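PDB 2P6C: aq_2013 protein from Aquifex aeolicus, which is of unknown function but belongs to the YjbQ (UPF0047) family and assembles from three copies of one small alpha/beta chain. Local coordinates for residues L38-S43 / Q99-I104; S32-G37 / I132-E137; F10-R15 / Y119-G124; T5-F10 / P127-I132. All coordinates share one frame; numbering follows the deposited sequence.

Contacts 1, 2 and 4 lie in one antiparallel four-stranded sheet, ordered 2-10, 128-136, 37-43, 99-104, and also touch neighbouring subunits. Contact 4 pairs the first two strands. Contact 1 pairs the last two. Contact 2 closes the sheet's end; its centre is about 11 Å from that of contact 1 and about 17 Å from that of contact 4. Contact 3 joins the loop after strand 2-10 to strand 116-121 of a second sheet, and shares F10 with contact 4. Along the chain, contact 1 falls within the spans of the other three. Contact 2 alternates with contacts 3 and 4. The first and last strands of the chain thus meet in one sheet.

Contact 1. Residues L38-S43 / Q99-I104; sequences LCLVSS and QVVLPI
This is an antiparallel strand pair at one side of the four-stranded sheet of a YjbQ-family protein, built from strands 37-43 and 99-104. The two short segments run at 157° to each other. C39 with L102 and V41 with V100 are the hydrogen-bonded pairs. C39 N donates to L102 O at 2.6 Å, and L102 N returns a bond to C39 O at 2.8 Å. L38, L40, S42, Q99 and V101 share one face of the sheet. There the CD1 methyl of L40 touches V101 CG2 at 3.9 Å and also lies against the Q99 amide. L38 CD2 reaches V101 CG1 at 4.2 Å. This face is covered by the two other subunits, with L38 meeting L38 of the third subunit. C39 and V41 point to the other face, where V25 of helix 22-32 packs on both. At the far end, I104 CD1 comes back to C39 CB at 4.0 Å.

Q99 brings an amide into this mostly apolar interface. Its CG sits between the backbone N and the carbonyl carbon (chi1 73°), and the chain beyond is extended, which carries the amide alongside S42. Its OE1 accepts from V101 N of the third subunit. A leucine here would probably leave both that backbone N-H and the S42 hydroxyl without their amide partner inside a buried interface. The two bonds fix the rotation of the amide: Q99 NE2 gives its hydrogen to S42 OG at 3.1 Å, with OG only 5° out of the amide plane.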
loop_
_atom_site.group_PDB
_atom_site.type_symbol
_atom_site.label_atom_id
_atom_site.label_comp_id
_atom_site.label_asym_id
_atom_site.label_seq_id
_atom_site.Cartn_x
_atom_site.Cartn_y
_atom_site.Cartn_z
ATOM N N LEU A 38 1.651 -10.253 -12.505
ATOM C CA LEU A 38 1.817 -9.428 -11.332
ATOM C C LEU A 38 2.810 -10.083 -10.396
ATOM O O LEU A 38 2.897 -11.300 -10.293
ATOM C CB LEU A 38 0.460 -9.297 -10.638
ATOM C CG LEU A 38 -0.475 -8.325 -11.360
ATOM C CD1 LEU A 38 -1.815 -8.157 -10.641
ATOM C CD2 LEU A 38 0.118 -6.923 -11.501
ATOM N N CYS A 39 3.579 -9.265 -9.689
ATOM C CA CYS A 39 4.596 -9.756 -8.774
ATOM C C CYS A 39 4.502 -9.062 -7.418
ATOM O O CYS A 39 4.873 -7.896 -7.286
ATOM C CB CYS A 39 5.978 -9.525 -9.388
ATOM S SG CYS A 39 7.379 -9.972 -8.319
ATOM N N LEU A 40 3.988 -9.782 -6.422
ATOM C CA LEU A 40 3.854 -9.262 -5.062
ATOM C C LEU A 40 5.133 -9.539 -4.265
ATOM O O LEU A 40 5.658 -10.655 -4.287
ATOM C CB LEU A 40 2.668 -9.930 -4.349
ATOM C CG LEU A 40 2.549 -9.755 -2.824
ATOM C CD1 LEU A 40 2.188 -8.307 -2.461
ATOM C CD2 LEU A 40 1.482 -10.702 -2.298
ATOM N N VAL A 41 5.624 -8.519 -3.564
ATOM C CA VAL A 41 6.821 -8.644 -2.735
ATOM C C VAL A 41 6.410 -8.043 -1.408
ATOM O O VAL A 41 6.199 -6.837 -1.289
ATOM C CB VAL A 41 7.988 -7.871 -3.336
ATOM C CG1 VAL A 41 9.263 -8.195 -2.584
ATOM C CG2 VAL A 41 8.121 -8.211 -4.816
ATOM N N SER A 42 6.300 -8.898 -0.404
ATOM C CA SER A 42 5.804 -8.469 0.885
ATOM C C SER A 42 6.560 -9.022 2.082
ATOM O O SER A 42 6.980 -10.183 2.088
ATOM C CB SER A 42 4.335 -8.899 0.977
ATOM O OG SER A 42 3.709 -8.404 2.139
ATOM N N SER A 43 6.729 -8.188 3.100
ATOM C CA SER A 43 7.326 -8.651 4.336
ATOM C C SER A 43 6.337 -9.503 5.085
ATOM O O SER A 43 5.163 -9.194 5.166
ATOM C CB SER A 43 7.674 -7.444 5.204
ATOM O OG SER A 43 8.067 -7.921 6.498
ATOM N N GLN A 99 4.207 -3.964 1.906
ATOM C CA GLN A 99 4.431 -4.552 0.590
ATOM C C GLN A 99 4.323 -3.639 -0.638
ATOM O O GLN A 99 3.980 -2.461 -0.551
ATOM C CB GLN A 99 3.400 -5.671 0.412
ATOM C CG GLN A 99 1.985 -5.092 0.181
ATOM C CD GLN A 99 0.835 -6.085 0.347
ATOM O OE1 GLN A 99 -0.281 -5.829 -0.119
ATOM N NE2 GLN A 99 1.091 -7.203 1.025
ATOM N N VAL A 100 4.596 -4.243 -1.792
ATOM C CA VAL A 100 4.517 -3.581 -3.152
ATOM C C VAL A 100 4.104 -4.652 -4.113
ATOM O O VAL A 100 4.381 -5.830 -3.926
ATOM C CB VAL A 100 5.817 -2.812 -3.733
ATOM C CG1 VAL A 100 6.179 -1.640 -2.823
ATOM C CG2 VAL A 100 6.994 -3.768 -3.801
ATOM N N VAL A 101 3.418 -4.230 -5.173
ATOM C CA VAL A 101 3.019 -5.107 -6.249
ATOM C C VAL A 101 3.567 -4.543 -7.518
ATOM O O VAL A 101 3.354 -3.386 -7.856
ATOM C CB VAL A 101 1.493 -5.143 -6.361
ATOM C CG1 VAL A 101 1.076 -6.035 -7.529
ATOM C CG2 VAL A 101 0.890 -5.683 -5.078
ATOM N N LEU A 102 4.322 -5.342 -8.259
ATOM C CA LEU A 102 4.927 -4.887 -9.502
ATOM C C LEU A 102 4.432 -5.680 -10.725
ATOM O O LEU A 102 4.068 -6.846 -10.649
ATOM C CB LEU A 102 6.446 -5.019 -9.347
ATOM C CG LEU A 102 7.026 -3.972 -8.392
ATOM C CD1 LEU A 102 8.458 -4.293 -7.955
ATOM C CD2 LEU A 102 7.069 -2.575 -9.008
ATOM N N PRO A 103 4.383 -4.966 -11.870
ATOM C CA PRO A 103 4.020 -5.541 -13.154
ATOM C C PRO A 103 5.155 -6.375 -13.730
ATOM O O PRO A 103 6.328 -6.147 -13.476
ATOM C CB PRO A 103 3.749 -4.402 -14.129
ATOM C CG PRO A 103 4.123 -3.078 -13.448
ATOM C CD PRO A 103 4.674 -3.558 -12.020
ATOM N N ILE A 104 4.766 -7.403 -14.493
ATOM C CA ILE A 104 5.739 -8.110 -15.289
ATOM C C ILE A 104 5.349 -7.930 -16.734
ATOM O O ILE A 104 4.268 -8.318 -17.158
ATOM C CB ILE A 104 5.677 -9.596 -14.925
ATOM C CG1 ILE A 104 6.264 -9.834 -13.533
ATOM C CG2 ILE A 104 6.504 -10.429 -15.931
ATOM C CD1 ILE A 104 5.981 -11.245 -13.015
#

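Contact 2. Residues S32-G37 / I132-E137; sequences SEVKEG and IKIIGE
With chi1 at 166°, V34 turns CG1 opposite its backbone N and brings V34 CG2 to I134 CG2 at 3.8 Å. S32 approaches the same methyl of I134 from the end of helix 22-32. Its chi1 of 84° turns S32 OG back over its own backbone, where it accepts from V34 N at 3.0 Å. The same OG is hydrogen-bonded to V29 O, one turn back in the helix. An alanine at S32 would remove the hydroxyl, and V34 N and V29 O would probably lose this shared partner, setting the turn free to shift against I134.

The C-terminal carboxylate of E137 is gripped by two successive backbone N-H groups. K35 N points almost straight at E137 OXT, 3.1 Å away, and makes a weak bond to E137 O. E36 N donates to E137 O at 2.7 Å, and E137 N returns a bond to E36 O at 2.9 Å. K35 NZ is 4.3 Å from E137 OXT, too far for a salt bridge but probably still stabilising its charge. Next to this, G37 faces G136. A CB on G37 would run into I135 O, and one on G136 into E36 O. The E36 carboxylate turns outward, to N106 N and to K133 of the second subunit. S32 with V34 forms an ST turn, and K35 and E36 opposite E137 form a classic beta bulge at the end of the sheet.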
loop_
_atom_site.group_PDB
_atom_site.type_symbol
_atom_site.label_atom_id
_atom_site.label_comp_id
_atom_site.label_asym_id
_atom_site.label_seq_id
_atom_site.Cartn_x
_atom_site.Cartn_y
_atom_site.Cartn_z
ATOM N N SER A 32 10.260 -17.828 -12.956
ATOM C CA SER A 32 8.813 -18.059 -12.998
ATOM C C SER A 32 8.379 -18.282 -14.439
ATOM O O SER A 32 7.309 -18.831 -14.699
ATOM C CB SER A 32 8.048 -16.854 -12.448
ATOM O OG SER A 32 7.876 -15.870 -13.453
ATOM N N GLU A 33 9.222 -17.836 -15.366
ATOM C CA GLU A 33 8.968 -17.941 -16.799
ATOM C C GLU A 33 7.719 -17.157 -17.217
ATOM O O GLU A 33 7.224 -17.271 -18.331
ATOM C CB GLU A 33 8.807 -19.422 -17.145
ATOM C CG GLU A 33 10.127 -20.188 -17.040
ATOM C CD GLU A 33 9.963 -21.565 -17.638
ATOM O OE1 GLU A 33 9.014 -22.249 -17.281
ATOM O OE2 GLU A 33 10.801 -21.955 -18.447
ATOM N N VAL A 34 7.184 -16.335 -16.319
ATOM C CA VAL A 34 5.997 -15.512 -16.586
ATOM C C VAL A 34 6.382 -14.416 -17.595
ATOM O O VAL A 34 7.429 -13.789 -17.501
ATOM C CB VAL A 34 5.338 -14.949 -15.254
ATOM C CG1 VAL A 34 4.346 -13.838 -15.594
ATOM C CG2 VAL A 34 4.608 -16.062 -14.526
ATOM N N LYS A 35 5.588 -14.289 -18.598
ATOM C CA LYS A 35 5.688 -13.216 -19.641
ATOM C C LYS A 35 4.938 -12.014 -19.191
ATOM O O LYS A 35 5.404 -10.887 -19.287
ATOM C CB LYS A 35 5.081 -13.565 -21.028
ATOM C CG LYS A 35 6.072 -14.317 -21.920
ATOM C CD LYS A 35 5.680 -15.785 -22.111
ATOM C CE LYS A 35 4.311 -15.947 -22.778
ATOM N NZ LYS A 35 4.139 -17.329 -23.223
ATOM N N GLU A 36 3.770 -12.060 -18.811
ATOM C CA GLU A 36 2.886 -10.968 -18.438
ATOM C C GLU A 36 2.226 -11.344 -17.113
ATOM O O GLU A 36 1.651 -12.424 -16.994
ATOM C CB GLU A 36 1.815 -10.776 -19.515
ATOM C CG GLU A 36 2.349 -10.520 -20.922
ATOM C CD GLU A 36 3.090 -9.203 -21.048
ATOM O OE1 GLU A 36 2.698 -8.227 -20.371
ATOM O OE2 GLU A 36 4.054 -9.133 -21.841
ATOM N N GLY A 37 2.312 -10.472 -16.115
ATOM C CA GLY A 37 1.685 -10.799 -14.844
ATOM C C GLY A 37 1.896 -9.799 -13.726
ATOM O O GLY A 37 2.246 -8.639 -13.954
ATOM N N ILE A 132 7.794 -13.590 -2.228
ATOM C CA ILE A 132 7.597 -13.176 -3.614
ATOM C C ILE A 132 6.565 -14.097 -4.233
ATOM O O ILE A 132 6.744 -15.285 -4.313
ATOM C CB ILE A 132 8.899 -13.321 -4.422
ATOM C CG1 ILE A 132 9.984 -12.413 -3.849
ATOM C CG2 ILE A 132 8.649 -12.881 -5.885
ATOM C CD1 ILE A 132 11.374 -12.734 -4.402
ATOM N N LYS A 133 5.440 -13.507 -4.632
ATOM C CA LYS A 133 4.418 -14.326 -5.240
ATOM C C LYS A 133 4.062 -13.766 -6.606
ATOM O O LYS A 133 3.651 -12.621 -6.748
ATOM C CB LYS A 133 3.188 -14.303 -4.332
ATOM C CG LYS A 133 2.143 -15.338 -4.752
ATOM C CD LYS A 133 2.624 -16.770 -4.516
ATOM C CE LYS A 133 1.458 -17.751 -4.327
ATOM N NZ LYS A 133 1.933 -18.953 -3.646
ATOM N N ILE A 134 4.314 -14.625 -7.618
ATOM C CA ILE A 134 4.078 -14.243 -9.011
ATOM C C ILE A 134 2.974 -15.073 -9.644
ATOM O O ILE A 134 2.886 -16.280 -9.458
ATOM C CB ILE A 134 5.379 -14.485 -9.793
ATOM C CG1 ILE A 134 6.451 -13.510 -9.270
ATOM C CG2 ILE A 134 5.115 -14.177 -11.285
ATOM C CD1 ILE A 134 7.890 -13.688 -9.786
ATOM N N ILE A 135 2.086 -14.405 -10.397
ATOM C CA ILE A 135 0.981 -15.081 -11.160
ATOM C C ILE A 135 0.911 -14.394 -12.511
ATOM O O ILE A 135 1.179 -13.207 -12.647
ATOM C CB ILE A 135 -0.402 -15.142 -10.460
ATOM C CG1 ILE A 135 -0.984 -13.713 -10.217
ATOM C CG2 ILE A 135 -0.350 -15.860 -9.080
ATOM C CD1 ILE A 135 -2.486 -13.608 -9.810
ATOM N N GLY A 136 0.480 -15.133 -13.523
ATOM C CA GLY A 136 0.302 -14.568 -14.845
ATOM C C GLY A 136 0.607 -15.664 -15.841
ATOM O O GLY A 136 0.511 -16.860 -15.524
ATOM N N GLU A 137 0.989 -15.278 -17.055
ATOM C CA GLU A 137 1.282 -16.115 -18.215
ATOM C C GLU A 137 2.617 -15.734 -18.859
ATOM O O GLU A 137 2.881 -14.581 -19.175
ATOM C CB GLU A 137 0.141 -15.952 -19.226
ATOM C CG GLU A 137 -0.151 -17.245 -19.998
ATOM C CD GLU A 137 -1.589 -17.666 -19.761
ATOM O OE1 GLU A 137 -2.471 -17.137 -20.433
ATOM O OE2 GLU A 137 -1.817 -18.514 -18.910
ATOM O OXT GLU A 137 3.487 -16.566 -19.090
#

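Contact 3. Residues F10-R15 / Y119-G124; sequences FNTKKR and YAEFDG. With PO4 (phosphate ion), chain D.
The loop 10-15 bends round the end of strand 116-121 and is tied to the turn that follows it by one backbone bond, from G124 N to R15 O at 2.7 Å. F10 and Y119 form an offset stack, with ring centroids 4.3 Å apart and planes at 10°. Y119 CD2 lies over one face of the F10 ring, toward its rim, and Y119 CB adds a CH-pi contact over the same ring.

T12 crosses E121 obliquely. T12 OG1 lies 3.2 Å from G124 CA, where a side chain on that glycine would clash. T12 OG1 donates to K14 O at 2.6 Å, which holds the loop in its bend. Water 1 bridges the segments, accepting from T12 N and donating to E121 OE1. At the E121 carboxylate, Y119 OH meets OE1 from above its plane, while OE2 takes D123 N and a salt bridge from K128.

R15 turns outward to a phosphate, probably from the crystallisation liquor. R15 N and NE both donate to phosphate O3, NE at 2.7 Å, with the phosphorus in the guanidinium plane at its edge. The whole is a loop-to-strand junction that joins the two sheets, with an anion held on its outer side.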
loop_
_atom_site.group_PDB
_atom_site.type_symbol
_atom_site.label_atom_id
_atom_site.label_comp_id
_atom_site.label_asym_id
_atom_site.label_seq_id
_atom_site.Cartn_x
_atom_site.Cartn_y
_atom_site.Cartn_z
ATOM N N PHE A 10 16.253 -12.866 5.683
ATOM C CA PHE A 10 17.240 -11.890 6.116
ATOM C C PHE A 10 17.439 -12.032 7.611
ATOM O O PHE A 10 16.554 -12.472 8.351
ATOM C CB PHE A 10 16.764 -10.469 5.814
ATOM C CG PHE A 10 16.366 -10.257 4.384
ATOM C CD1 PHE A 10 17.310 -9.911 3.417
ATOM C CD2 PHE A 10 15.038 -10.403 4.004
ATOM C CE1 PHE A 10 16.928 -9.706 2.097
ATOM C CE2 PHE A 10 14.643 -10.206 2.692
ATOM C CZ PHE A 10 15.588 -9.854 1.733
ATOM N N ASN A 11 18.647 -11.673 8.014
ATOM C CA ASN A 11 19.082 -11.642 9.398
ATOM C C ASN A 11 20.136 -10.559 9.424
ATOM O O ASN A 11 21.325 -10.831 9.489
ATOM C CB ASN A 11 19.648 -12.990 9.843
ATOM C CG ASN A 11 19.928 -13.031 11.338
ATOM O OD1 ASN A 11 19.946 -11.996 12.001
ATOM N ND2 ASN A 11 20.139 -14.231 11.874
ATOM N N THR A 12 19.650 -9.324 9.330
ATOM C CA THR A 12 20.469 -8.133 9.295
ATOM C C THR A 12 21.457 -8.032 10.433
ATOM O O THR A 12 21.220 -8.502 11.548
ATOM C CB THR A 12 19.599 -6.878 9.296
ATOM O OG1 THR A 12 18.859 -6.814 10.522
ATOM C CG2 THR A 12 18.630 -6.928 8.131
ATOM N N LYS A 13 22.577 -7.398 10.125
ATOM C CA LYS A 13 23.597 -7.266 11.083
ATOM C C LYS A 13 23.182 -6.187 12.142
ATOM O O LYS A 13 23.625 -6.201 13.283
ATOM C CB LYS A 13 24.825 -6.958 10.199
ATOM C CG LYS A 13 26.139 -7.301 10.903
ATOM C CD LYS A 13 27.273 -6.352 10.514
ATOM C CE LYS A 13 27.857 -5.618 11.725
ATOM N NZ LYS A 13 28.654 -4.480 11.273
ATOM N N LYS A 14 22.290 -5.276 11.762
ATOM C CA LYS A 14 21.770 -4.171 12.581
ATOM C C LYS A 14 20.293 -4.278 12.839
ATOM O O LYS A 14 19.550 -4.854 12.055
ATOM C CB LYS A 14 21.959 -2.867 11.849
ATOM C CG LYS A 14 23.382 -2.332 11.907
ATOM C CD LYS A 14 23.815 -1.803 10.554
ATOM C CE LYS A 14 23.793 -0.277 10.502
ATOM N NZ LYS A 14 24.206 0.150 9.181
ATOM N N ARG A 15 19.793 -3.615 13.875
ATOM C CA ARG A 15 18.357 -3.564 14.129
ATOM C C ARG A 15 17.597 -2.920 12.964
ATOM O O ARG A 15 16.526 -3.360 12.568
ATOM C CB ARG A 15 18.127 -2.766 15.418
ATOM C CG ARG A 15 17.755 -3.664 16.601
ATOM C CD ARG A 15 18.071 -3.010 17.954
ATOM N NE ARG A 15 19.416 -2.425 17.947
ATOM C CZ ARG A 15 19.716 -1.542 18.921
ATOM N NH1 ARG A 15 18.823 -1.243 19.846
ATOM N NH2 ARG A 15 20.916 -0.956 18.936
ATOM N N TYR A 119 14.327 -4.080 1.171
ATOM C CA TYR A 119 13.770 -4.720 2.346
ATOM C C TYR A 119 14.190 -3.796 3.440
ATOM O O TYR A 119 15.377 -3.623 3.681
ATOM C CB TYR A 119 14.411 -6.108 2.599
ATOM C CG TYR A 119 13.984 -6.685 3.939
ATOM C CD1 TYR A 119 12.631 -6.946 4.197
ATOM C CD2 TYR A 119 14.920 -6.972 4.941
ATOM C CE1 TYR A 119 12.229 -7.474 5.425
ATOM C CE2 TYR A 119 14.517 -7.498 6.170
ATOM C CZ TYR A 119 13.173 -7.740 6.412
ATOM O OH TYR A 119 12.757 -8.219 7.644
ATOM N N ALA A 120 13.215 -3.116 4.019
ATOM C CA ALA A 120 13.545 -2.166 5.055
ATOM C C ALA A 120 13.326 -2.788 6.445
ATOM O O ALA A 120 12.205 -2.983 6.910
ATOM C CB ALA A 120 12.691 -0.918 4.818
ATOM N N GLU A 121 14.449 -3.172 7.075
ATOM C CA GLU A 121 14.446 -3.822 8.366
ATOM C C GLU A 121 14.318 -2.753 9.488
ATOM O O GLU A 121 15.079 -1.798 9.563
ATOM C CB GLU A 121 15.722 -4.730 8.460
ATOM C CG GLU A 121 15.839 -5.419 9.820
ATOM C CD GLU A 121 14.660 -6.347 10.013
ATOM O OE1 GLU A 121 14.706 -7.465 9.519
ATOM O OE2 GLU A 121 13.694 -5.936 10.657
ATOM N N PHE A 122 13.353 -2.905 10.394
ATOM C CA PHE A 122 13.182 -1.951 11.489
ATOM C C PHE A 122 13.478 -2.537 12.874
ATOM O O PHE A 122 13.546 -1.800 13.863
ATOM C CB PHE A 122 11.763 -1.372 11.461
ATOM C CG PHE A 122 11.390 -0.761 10.138
ATOM C CD1 PHE A 122 12.248 0.132 9.507
ATOM C CD2 PHE A 122 10.187 -1.085 9.520
ATOM C CE1 PHE A 122 11.920 0.693 8.277
ATOM C CE2 PHE A 122 9.846 -0.527 8.281
ATOM C CZ PHE A 122 10.716 0.363 7.660
ATOM N N ASP A 123 13.652 -3.858 12.933
ATOM C CA ASP A 123 13.993 -4.644 14.129
ATOM C C ASP A 123 14.626 -5.965 13.786
ATOM O O ASP A 123 14.153 -7.058 14.043
ATOM C CB ASP A 123 12.706 -4.891 14.920
ATOM C CG ASP A 123 13.019 -5.503 16.286
ATOM O OD1 ASP A 123 14.138 -5.316 16.768
ATOM O OD2 ASP A 123 12.129 -6.118 16.867
ATOM N N GLY A 124 15.772 -5.842 13.131
ATOM C CA GLY A 124 16.431 -7.023 12.639
ATOM C C GLY A 124 17.294 -7.804 13.635
ATOM O O GLY A 124 17.018 -7.870 14.829
HETATM P P PO4 D . 22.670 -2.267 16.016
HETATM O O1 PO4 D . 23.036 -3.268 17.050
HETATM O O2 PO4 D . 23.343 -2.647 14.821
HETATM O O3 PO4 D . 21.251 -2.176 16.019
HETATM O O4 PO4 D . 23.218 -0.884 16.456
HETATM O O HOH W 1 16.755 -9.367 9.960
#

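Contact 4. Residues T5-F10 / P127-I132; sequences TKYLTF and PKRVVI
Y7 and R129 lie on the same face of the sheet and cross with their flat groups almost parallel, ring and guanidinium planes only 11° apart. R129 NH1 comes to 3.2 Å from Y7 CD2, obliquely to the ring. The R129 chain is extended at chi2 and bends at chi3 (-66°), which brings the guanidinium back along the strand to the tyrosine. R129 CG passes T9 OG1 at 3.5 Å. The Y7 ring runs alongside V131, with Y7 CE2 4.1 Å from V131 CG2. The Y7 hydroxyl is hydrogen-bonded to D110 of the third subunit, so this face reaches the subunit boundary.

L8, F10, V130 and I132 are on the other face. The L8 and I132 side chains cross, with their CD1 methyls 3.8 Å apart. V130 meets the F10 ring at its edge, near the ring plane, with V130 CG2 3.4 Å from F10 CE2. Helix 22-32 covers the L8-I132 end of this face (E24 on L8, A28 on I132); Y119 packs on V130 toward the F10 end.

Six backbone bonds hold the strands. L8 N to V130 O and V130 N to L8 O are both 2.7 Å. K128 NZ is bonded to T47 and D123 O. The short segments run at 154°: a regular antiparallel pair that sets strand 2-10 at the outer side of the four-stranded sheet within this chain.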
loop_
_atom_site.group_PDB
_atom_site.type_symbol
_atom_site.label_atom_id
_atom_site.label_comp_id
_atom_site.label_asym_id
_atom_site.label_seq_id
_atom_site.Cartn_x
_atom_site.Cartn_y
_atom_site.Cartn_z
ATOM N N THR A 5 6.395 -19.121 -6.377
ATOM C CA THR A 5 6.598 -18.615 -5.034
ATOM C C THR A 5 8.045 -18.782 -4.612
ATOM O O THR A 5 8.679 -19.787 -4.931
ATOM C CB THR A 5 5.708 -19.370 -4.048
ATOM O OG1 THR A 5 4.356 -19.348 -4.515
ATOM C CG2 THR A 5 5.770 -18.730 -2.669
ATOM N N LYS A 6 8.568 -17.776 -3.916
ATOM C CA LYS A 6 9.944 -17.793 -3.422
ATOM C C LYS A 6 10.026 -16.919 -2.178
ATOM O O LYS A 6 9.465 -15.820 -2.147
ATOM C CB LYS A 6 10.916 -17.271 -4.484
ATOM C CG LYS A 6 12.383 -17.275 -4.051
ATOM C CD LYS A 6 13.024 -18.654 -4.194
ATOM C CE LYS A 6 14.550 -18.581 -4.128
ATOM N NZ LYS A 6 15.126 -17.774 -5.246
ATOM N N TYR A 7 10.706 -17.420 -1.148
ATOM C CA TYR A 7 10.869 -16.682 0.098
ATOM C C TYR A 7 12.316 -16.228 0.272
ATOM O O TYR A 7 13.255 -16.998 0.057
ATOM C CB TYR A 7 10.475 -17.546 1.304
ATOM C CG TYR A 7 9.068 -18.098 1.246
ATOM C CD1 TYR A 7 8.768 -19.214 0.466
ATOM C CD2 TYR A 7 8.031 -17.493 1.957
ATOM C CE1 TYR A 7 7.477 -19.715 0.395
ATOM C CE2 TYR A 7 6.729 -17.989 1.893
ATOM C CZ TYR A 7 6.460 -19.099 1.109
ATOM O OH TYR A 7 5.177 -19.585 1.026
ATOM N N LEU A 8 12.492 -14.973 0.654
ATOM C CA LEU A 8 13.817 -14.435 0.887
ATOM C C LEU A 8 13.972 -14.302 2.394
ATOM O O LEU A 8 13.062 -13.833 3.083
ATOM C CB LEU A 8 13.974 -13.074 0.205
ATOM C CG LEU A 8 13.724 -13.052 -1.306
ATOM C CD1 LEU A 8 13.969 -11.642 -1.824
ATOM C CD2 LEU A 8 14.626 -14.053 -2.015
ATOM N N THR A 9 15.118 -14.735 2.905
ATOM C CA THR A 9 15.366 -14.664 4.338
ATOM C C THR A 9 16.492 -13.690 4.670
ATOM O O THR A 9 17.546 -13.675 4.022
ATOM C CB THR A 9 15.708 -16.054 4.925
ATOM O OG1 THR A 9 14.580 -16.919 4.755
ATOM C CG2 THR A 9 16.037 -15.948 6.413
ATOM N N PHE A 10 16.253 -12.866 5.683
ATOM C CA PHE A 10 17.240 -11.890 6.116
ATOM C C PHE A 10 17.439 -12.032 7.611
ATOM O O PHE A 10 16.554 -12.472 8.351
ATOM C CB PHE A 10 16.764 -10.469 5.814
ATOM C CG PHE A 10 16.366 -10.257 4.384
ATOM C CD1 PHE A 10 17.310 -9.911 3.417
ATOM C CD2 PHE A 10 15.038 -10.403 4.004
ATOM C CE1 PHE A 10 16.928 -9.706 2.097
ATOM C CE2 PHE A 10 14.643 -10.206 2.692
ATOM C CZ PHE A 10 15.588 -9.854 1.733
ATOM N N PRO A 127 16.252 -14.006 12.006
ATOM C CA PRO A 127 15.711 -14.526 10.751
ATOM C C PRO A 127 14.282 -14.073 10.467
ATOM O O PRO A 127 13.365 -14.360 11.228
ATOM C CB PRO A 127 15.820 -16.042 10.935
ATOM C CG PRO A 127 16.837 -16.254 12.034
ATOM C CD PRO A 127 16.481 -15.110 12.962
ATOM N N LYS A 128 14.114 -13.344 9.369
ATOM C CA LYS A 128 12.809 -12.836 8.944
ATOM C C LYS A 128 12.689 -13.023 7.438
ATOM O O LYS A 128 13.677 -12.909 6.703
ATOM C CB LYS A 128 12.677 -11.366 9.340
ATOM C CG LYS A 128 12.629 -11.187 10.854
ATOM C CD LYS A 128 12.966 -9.777 11.338
ATOM C CE LYS A 128 11.797 -8.818 11.221
ATOM N NZ LYS A 128 11.946 -7.660 12.164
ATOM N N ARG A 129 11.482 -13.304 6.967
ATOM C CA ARG A 129 11.323 -13.546 5.546
ATOM C C ARG A 129 10.455 -12.539 4.792
ATOM O O ARG A 129 9.613 -11.835 5.359
ATOM C CB ARG A 129 10.735 -14.949 5.312
ATOM C CG ARG A 129 11.418 -16.124 6.021
ATOM C CD ARG A 129 10.639 -17.399 5.675
ATOM N NE ARG A 129 9.306 -17.293 6.259
ATOM C CZ ARG A 129 8.230 -17.981 5.877
ATOM N NH1 ARG A 129 8.273 -18.867 4.875
ATOM N NH2 ARG A 129 7.088 -17.786 6.523
ATOM N N VAL A 130 10.700 -12.505 3.490
ATOM C CA VAL A 130 9.962 -11.724 2.523
ATOM C C VAL A 130 9.415 -12.731 1.522
ATOM O O VAL A 130 10.147 -13.639 1.133
ATOM C CB VAL A 130 10.916 -10.777 1.772
ATOM C CG1 VAL A 130 10.262 -10.346 0.460
ATOM C CG2 VAL A 130 11.268 -9.540 2.594
ATOM N N VAL A 131 8.107 -12.625 1.185
ATOM C CA VAL A 131 7.523 -13.517 0.143
ATOM C C VAL A 131 7.426 -12.821 -1.180
ATOM O O VAL A 131 7.128 -11.628 -1.262
ATOM C CB VAL A 131 6.138 -14.118 0.557
ATOM C CG1 VAL A 131 5.131 -13.025 0.921
ATOM C CG2 VAL A 131 5.559 -14.929 -0.590
ATOM N N ILE A 132 7.794 -13.590 -2.228
ATOM C CA ILE A 132 7.597 -13.176 -3.614
ATOM C C ILE A 132 6.565 -14.097 -4.233
ATOM O O ILE A 132 6.744 -15.285 -4.313
ATOM C CB ILE A 132 8.899 -13.321 -4.422
ATOM C CG1 ILE A 132 9.984 -12.413 -3.849
ATOM C CG2 ILE A 132 8.649 -12.881 -5.885
ATOM C CD1 ILE A 132 11.374 -12.734 -4.402
#